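Local coordinates for halohydrin dehalogenase (PDB 4IY1), which dehalogenates vicinal halohydrins to epoxides with release of halide, and probably catalyses the reverse ring opening of epoxides by nucleophiles such as cyanide, at residues G71-L76 / A116-R121; V77-A82 / I128-A133. The protein carries 37 engineered substitutions. All coordinates share one frame; numbering follows the deposited sequence.

Contact 1 (G71-L76 / A116-R121); sequences GHVDIL and ASQMKR. Engineered in segment 71-76: His72 (natural residue Gln), Ile75 (natural residue Val). Engineered in segment 116-121: Arg121 (natural residue Lys).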
loop_
_atom_site.group_PDB
_atom_site.type_symbol
_atom_site.label_atom_id
_atom_site.label_comp_id
_atom_site.label_asym_id
_atom_site.label_seq_id
_atom_site.Cartn_x
_atom_site.Cartn_y
_atom_site.Cartn_z
ATOM N N GLY B 71 36.398 -14.141 2.510
ATOM C CA GLY B 71 36.376 -13.386 3.758
ATOM C C GLY B 71 35.138 -13.536 4.633
ATOM O O GLY B 71 35.223 -14.052 5.750
ATOM N N HIS B 72 33.999 -13.049 4.150
ATOM C CA HIS B 72 32.845 -12.737 5.000
ATOM C C HIS B 72 31.912 -11.953 4.172
ATOM O O HIS B 72 32.307 -10.948 3.580
ATOM C CB HIS B 72 33.246 -11.868 6.195
ATOM C CG HIS B 72 33.271 -12.612 7.514
ATOM N ND1 HIS B 72 34.051 -12.229 8.553
ATOM C CD2 HIS B 72 32.622 -13.786 7.922
ATOM C CE1 HIS B 72 33.882 -13.086 9.579
ATOM N NE2 HIS B 72 33.006 -14.039 9.190
ATOM N N VAL B 73 30.642 -12.330 4.189
ATOM C CA VAL B 73 29.685 -11.771 3.244
ATOM C C VAL B 73 29.126 -10.443 3.763
ATOM O O VAL B 73 28.611 -10.361 4.876
ATOM C CB VAL B 73 28.551 -12.771 2.945
ATOM C CG1 VAL B 73 27.533 -12.171 1.997
ATOM C CG2 VAL B 73 29.119 -14.067 2.395
ATOM N N ASP B 74 29.354 -9.376 3.013
ATOM C CA ASP B 74 28.839 -8.071 3.405
ATOM C C ASP B 74 27.522 -7.827 2.694
ATOM O O ASP B 74 26.669 -7.104 3.187
ATOM C CB ASP B 74 29.841 -6.969 3.062
ATOM C CG ASP B 74 31.143 -7.095 3.851
ATOM O OD1 ASP B 74 32.150 -7.543 3.272
ATOM O OD2 ASP B 74 31.179 -6.686 5.027
ATOM N N ILE B 75 27.386 -8.376 1.496
ATOM C CA ILE B 75 26.195 -8.140 0.697
ATOM C C ILE B 75 25.630 -9.414 0.113
ATOM O O ILE B 75 26.344 -10.170 -0.563
ATOM C CB ILE B 75 26.465 -7.120 -0.435
ATOM C CG1 ILE B 75 26.917 -5.776 0.148
ATOM C CG2 ILE B 75 25.212 -6.893 -1.249
ATOM C CD1 ILE B 75 28.062 -5.153 -0.631
ATOM N N LEU B 76 24.342 -9.650 0.363
ATOM C CA LEU B 76 23.633 -10.721 -0.298
ATOM C C LEU B 76 22.658 -10.112 -1.292
ATOM O O LEU B 76 21.791 -9.321 -0.917
ATOM C CB LEU B 76 22.837 -11.529 0.736
ATOM C CG LEU B 76 21.797 -12.532 0.226
ATOM C CD1 LEU B 76 22.465 -13.609 -0.645
ATOM C CD2 LEU B 76 21.038 -13.177 1.419
ATOM N N ALA B 116 22.800 -14.557 8.141
ATOM C CA ALA B 116 22.360 -13.521 9.058
ATOM C C ALA B 116 23.222 -13.475 10.343
ATOM O O ALA B 116 23.470 -12.409 10.920
ATOM C CB ALA B 116 20.896 -13.719 9.390
ATOM N N SER B 117 23.715 -14.624 10.786
ATOM C CA SER B 117 24.299 -14.623 12.113
ATOM C C SER B 117 25.727 -14.052 12.097
ATOM O O SER B 117 26.079 -13.266 12.978
ATOM C CB SER B 117 24.193 -16.001 12.784
ATOM O OG SER B 117 25.054 -16.919 12.170
ATOM N N GLN B 118 26.461 -14.246 10.994
ATOM C CA GLN B 118 27.718 -13.483 10.826
ATOM C C GLN B 118 27.551 -11.972 10.646
ATOM O O GLN B 118 28.240 -11.177 11.303
ATOM C CB GLN B 118 28.657 -14.082 9.773
ATOM C CG GLN B 118 28.093 -14.234 8.371
ATOM C CD GLN B 118 29.172 -14.114 7.296
ATOM O OE1 GLN B 118 29.679 -13.018 7.021
ATOM N NE2 GLN B 118 29.492 -15.233 6.653
ATOM N N MET B 119 26.537 -11.561 9.900
ATOM C CA MET B 119 26.285 -10.118 9.738
ATOM C C MET B 119 25.960 -9.503 11.087
ATOM O O MET B 119 26.372 -8.365 11.400
ATOM C CB MET B 119 25.136 -9.874 8.775
ATOM C CG MET B 119 25.459 -10.248 7.329
ATOM S SD MET B 119 24.123 -9.754 6.226
ATOM C CE MET B 119 24.839 -10.089 4.598
ATOM N N LYS B 120 25.176 -10.232 11.873
ATOM C CA LYS B 120 24.732 -9.723 13.182
ATOM C C LYS B 120 25.934 -9.618 14.138
ATOM O O LYS B 120 26.095 -8.628 14.849
ATOM C CB LYS B 120 23.651 -10.631 13.765
ATOM C CG LYS B 120 22.240 -10.342 13.247
ATOM C CD LYS B 120 21.296 -11.497 13.509
ATOM C CE LYS B 120 21.070 -11.714 14.995
ATOM N NZ LYS B 120 20.073 -12.802 15.264
ATOM N N ARG B 121 26.730 -10.673 14.205
ATOM C CA ARG B 121 27.997 -10.611 14.945
ATOM C C ARG B 121 28.841 -9.383 14.549
ATOM O O ARG B 121 29.279 -8.627 15.411
ATOM C CB ARG B 121 28.802 -11.916 14.732
ATOM C CG ARG B 121 28.180 -13.141 15.400
ATOM C CD ARG B 121 29.160 -14.293 15.499
ATOM N NE ARG B 121 29.372 -14.951 14.221
ATOM C CZ ARG B 121 28.652 -15.982 13.786
ATOM N NH1 ARG B 121 27.711 -16.512 14.552
ATOM N NH2 ARG B 121 28.869 -16.479 12.578
#
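Gln118 reaches from the helix to the backbone of Val73. Its OE1 accepts the Val73 N-H at 3.1 Å. The bond is bent, with 137° at the hydrogen, and the donor lies tilted from the carbonyl plane. With chi1 at 58°, CG of Gln118 is tucked between the two backbone branches, and the extended chain beyond it carries the amide across to Val73. The same OE1 lies 3.2 Å from CD2 of His72, engineered and poorly ordered. The two side chains run alongside each other, pointing opposite ways, ring and amide planes 67° apart. The next residue, Met119, stretches out and lays its methyl on the peptides that lead into the strand. Its CE is 3.8 Å from both Val73 O and Asp74 O, and 4.3 Å from Val73 CG1. In the second shell, Gln118 NE2 makes a weak hydrogen bond to Thr67 OG1. Asp74 turns away and forms a salt bridge with Arg122. The contact joins the entrance of strand 75-79 to the C-terminal part of helix 94-122, the helix-on-strand packing of a Rossmann-type beta-alpha-beta unit. Val73 also packs on helix 59-70 and strand 3-6, while Lys120 forms a salt bridge with Asp90 of a second subunit.

Contact 2 (V77-A82 / I128-A133); sequences VSNDIA and IFITSA. Engineered in segment 77-82: Ala82 (natural residue Phe).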
loop_
_atom_site.group_PDB
_atom_site.type_symbol
_atom_site.label_atom_id
_atom_site.label_comp_id
_atom_site.label_asym_id
_atom_site.label_seq_id
_atom_site.Cartn_x
_atom_site.Cartn_y
_atom_site.Cartn_z
ATOM N N VAL B 77 22.755 -10.511 -2.549
ATOM C CA VAL B 77 21.706 -10.203 -3.499
ATOM C C VAL B 77 21.031 -11.496 -3.906
ATOM O O VAL B 77 21.624 -12.321 -4.621
ATOM C CB VAL B 77 22.238 -9.484 -4.757
ATOM C CG1 VAL B 77 21.091 -9.147 -5.690
ATOM C CG2 VAL B 77 23.017 -8.249 -4.375
ATOM N N SER B 78 19.834 -11.722 -3.357
ATOM C CA SER B 78 19.060 -12.879 -3.712
ATOM C C SER B 78 18.222 -12.597 -4.936
ATOM O O SER B 78 17.155 -11.957 -4.861
ATOM C CB SER B 78 18.221 -13.373 -2.529
ATOM O OG SER B 78 17.753 -14.684 -2.750
ATOM N N ASN B 79 18.750 -13.032 -6.072
ATOM C CA ASN B 79 18.194 -12.765 -7.398
ATOM C C ASN B 79 17.406 -13.985 -7.830
ATOM O O ASN B 79 17.945 -14.922 -8.420
ATOM C CB ASN B 79 19.346 -12.462 -8.378
ATOM C CG ASN B 79 18.894 -12.344 -9.829
ATOM O OD1 ASN B 79 18.021 -11.545 -10.164
ATOM N ND2 ASN B 79 19.530 -13.116 -10.707
ATOM N N ASP B 80 16.143 -14.031 -7.432
ATOM C CA ASP B 80 15.369 -15.241 -7.536
ATOM C C ASP B 80 14.526 -15.348 -8.803
ATOM O O ASP B 80 13.920 -14.370 -9.264
ATOM C CB ASP B 80 14.518 -15.428 -6.283
ATOM C CG ASP B 80 15.368 -15.721 -5.053
ATOM O OD1 ASP B 80 16.120 -16.735 -5.062
ATOM O OD2 ASP B 80 15.416 -14.846 -4.169
ATOM N N ILE B 81 14.507 -16.544 -9.382
ATOM C CA ILE B 81 13.860 -16.746 -10.665
ATOM C C ILE B 81 13.047 -18.014 -10.625
ATOM O O ILE B 81 13.317 -18.904 -9.823
ATOM C CB ILE B 81 14.883 -16.803 -11.820
ATOM C CG1 ILE B 81 15.879 -17.948 -11.562
ATOM C CG2 ILE B 81 15.650 -15.474 -11.877
ATOM C CD1 ILE B 81 16.847 -18.214 -12.692
ATOM N N ALA B 82 11.953 -18.023 -11.372
ATOM C CA ALA B 82 11.225 -19.247 -11.610
ATOM C C ALA B 82 10.400 -19.049 -12.837
ATOM O O ALA B 82 10.009 -17.915 -13.150
ATOM C CB ALA B 82 10.335 -19.585 -10.425
ATOM N N ILE B 128 19.423 -7.895 0.020
ATOM C CA ILE B 128 18.575 -7.365 -1.054
ATOM C C ILE B 128 17.959 -8.535 -1.774
ATOM O O ILE B 128 18.667 -9.412 -2.222
ATOM C CB ILE B 128 19.382 -6.574 -2.080
ATOM C CG1 ILE B 128 19.904 -5.299 -1.475
ATOM C CG2 ILE B 128 18.537 -6.251 -3.309
ATOM C CD1 ILE B 128 21.215 -4.837 -2.085
ATOM N N PHE B 129 16.633 -8.623 -1.722
ATOM C CA PHE B 129 15.886 -9.600 -2.486
ATOM C C PHE B 129 15.481 -8.950 -3.819
ATOM O O PHE B 129 14.813 -7.914 -3.832
ATOM C CB PHE B 129 14.608 -9.979 -1.727
ATOM C CG PHE B 129 14.850 -10.749 -0.438
ATOM C CD1 PHE B 129 13.808 -10.991 0.427
ATOM C CD2 PHE B 129 16.123 -11.209 -0.100
ATOM C CE1 PHE B 129 14.001 -11.694 1.611
ATOM C CE2 PHE B 129 16.342 -11.873 1.091
ATOM C CZ PHE B 129 15.280 -12.105 1.956
ATOM N N ILE B 130 15.743 -9.629 -4.924
ATOM C CA ILE B 130 15.104 -9.227 -6.168
ATOM C C ILE B 130 13.786 -9.960 -6.384
ATOM O O ILE B 130 13.773 -11.167 -6.599
ATOM C CB ILE B 130 16.075 -9.310 -7.375
ATOM C CG1 ILE B 130 17.284 -8.433 -7.080
ATOM C CG2 ILE B 130 15.400 -8.762 -8.630
ATOM C CD1 ILE B 130 18.394 -8.587 -8.082
ATOM N N THR B 131 12.653 -9.256 -6.189
ATOM C CA THR B 131 11.344 -9.927 -6.319
ATOM C C THR B 131 10.626 -9.623 -7.660
ATOM O O THR B 131 11.169 -9.926 -8.732
ATOM C CB THR B 131 10.446 -9.687 -5.072
ATOM O OG1 THR B 131 10.028 -8.318 -5.029
ATOM C CG2 THR B 131 11.284 -9.985 -3.756
ATOM N N SER B 132 9.433 -9.023 -7.607
ATOM C CA SER B 132 8.715 -8.644 -8.814
ATOM C C SER B 132 7.543 -7.711 -8.518
ATOM O O SER B 132 6.862 -7.873 -7.495
ATOM C CB SER B 132 8.181 -9.878 -9.513
ATOM O OG SER B 132 7.317 -9.501 -10.562
ATOM N N ALA B 133 7.205 -6.860 -9.501
ATOM C CA ALA B 133 6.105 -5.913 -9.359
ATOM C C ALA B 133 4.800 -6.624 -9.648
ATOM O O ALA B 133 3.723 -6.051 -9.511
ATOM C CB ALA B 133 6.295 -4.722 -10.287
HETATM O O HOH W 1 13.848 -12.699 -4.061
#
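Ser78 is bonded to strand 128-130 through both its backbone N and its O. Its N-H gives a bond of 2.8 Å to Ile128 O. Its O accepts Ile130 N at 2.7 Å, with 168° at the hydrogen. Such bonding to the two residues flanking Phe129 is the parallel-strand pattern. The Ser78 side chain is satisfied as well: OG, anti to the backbone N (chi1 -164°), donates to Asp80 OD2 at 2.7 Å on the syn side. A water lies 2.7 Å from Asp80 OD2 and 3.0 Å from Ile130 O, between the loop after the first strand and the end of the second. Asn79 OD1 accepts from Gly13 N, and its ND2 donates to His11 O. This ties the strand end to the loop after strand 3-6. On the face of Val77 and Asn79, Ile130 CD1 touches Val77 CG1 at 3.6 Å and Asn79 OD1 at 3.6 Å. On the other face Ser78 CB meets the Phe129 ring at CD2. These are central strands of the parallel Rossmann-type sheet, between strands 3-6 and 170-175. Helix 94-122 packs on Ser78, helix 143-163 on Phe129.

The chain lays down strand 3-6 and two further strands, 27-30 and 52-53, before helix 59-70 leads into 71-76 and 77-82, consecutive segments that between them contain strand 75-79. Helix 94-122 follows. Its last turns close contact 1, with 39 residues between the segments. The chain then turns into strand 126-130, whose end closes contact 2 over 45 residues. The two contacts cross, because their segments alternate along the chain. Together they frame one beta-alpha-beta crossover: contact 1 ties its helix to the first strand, and contact 2 pairs the two strands. Their centres lie about 19 Å apart, yet the segments meet where Leu76 O and Ile128 N form a probable hydrogen bond.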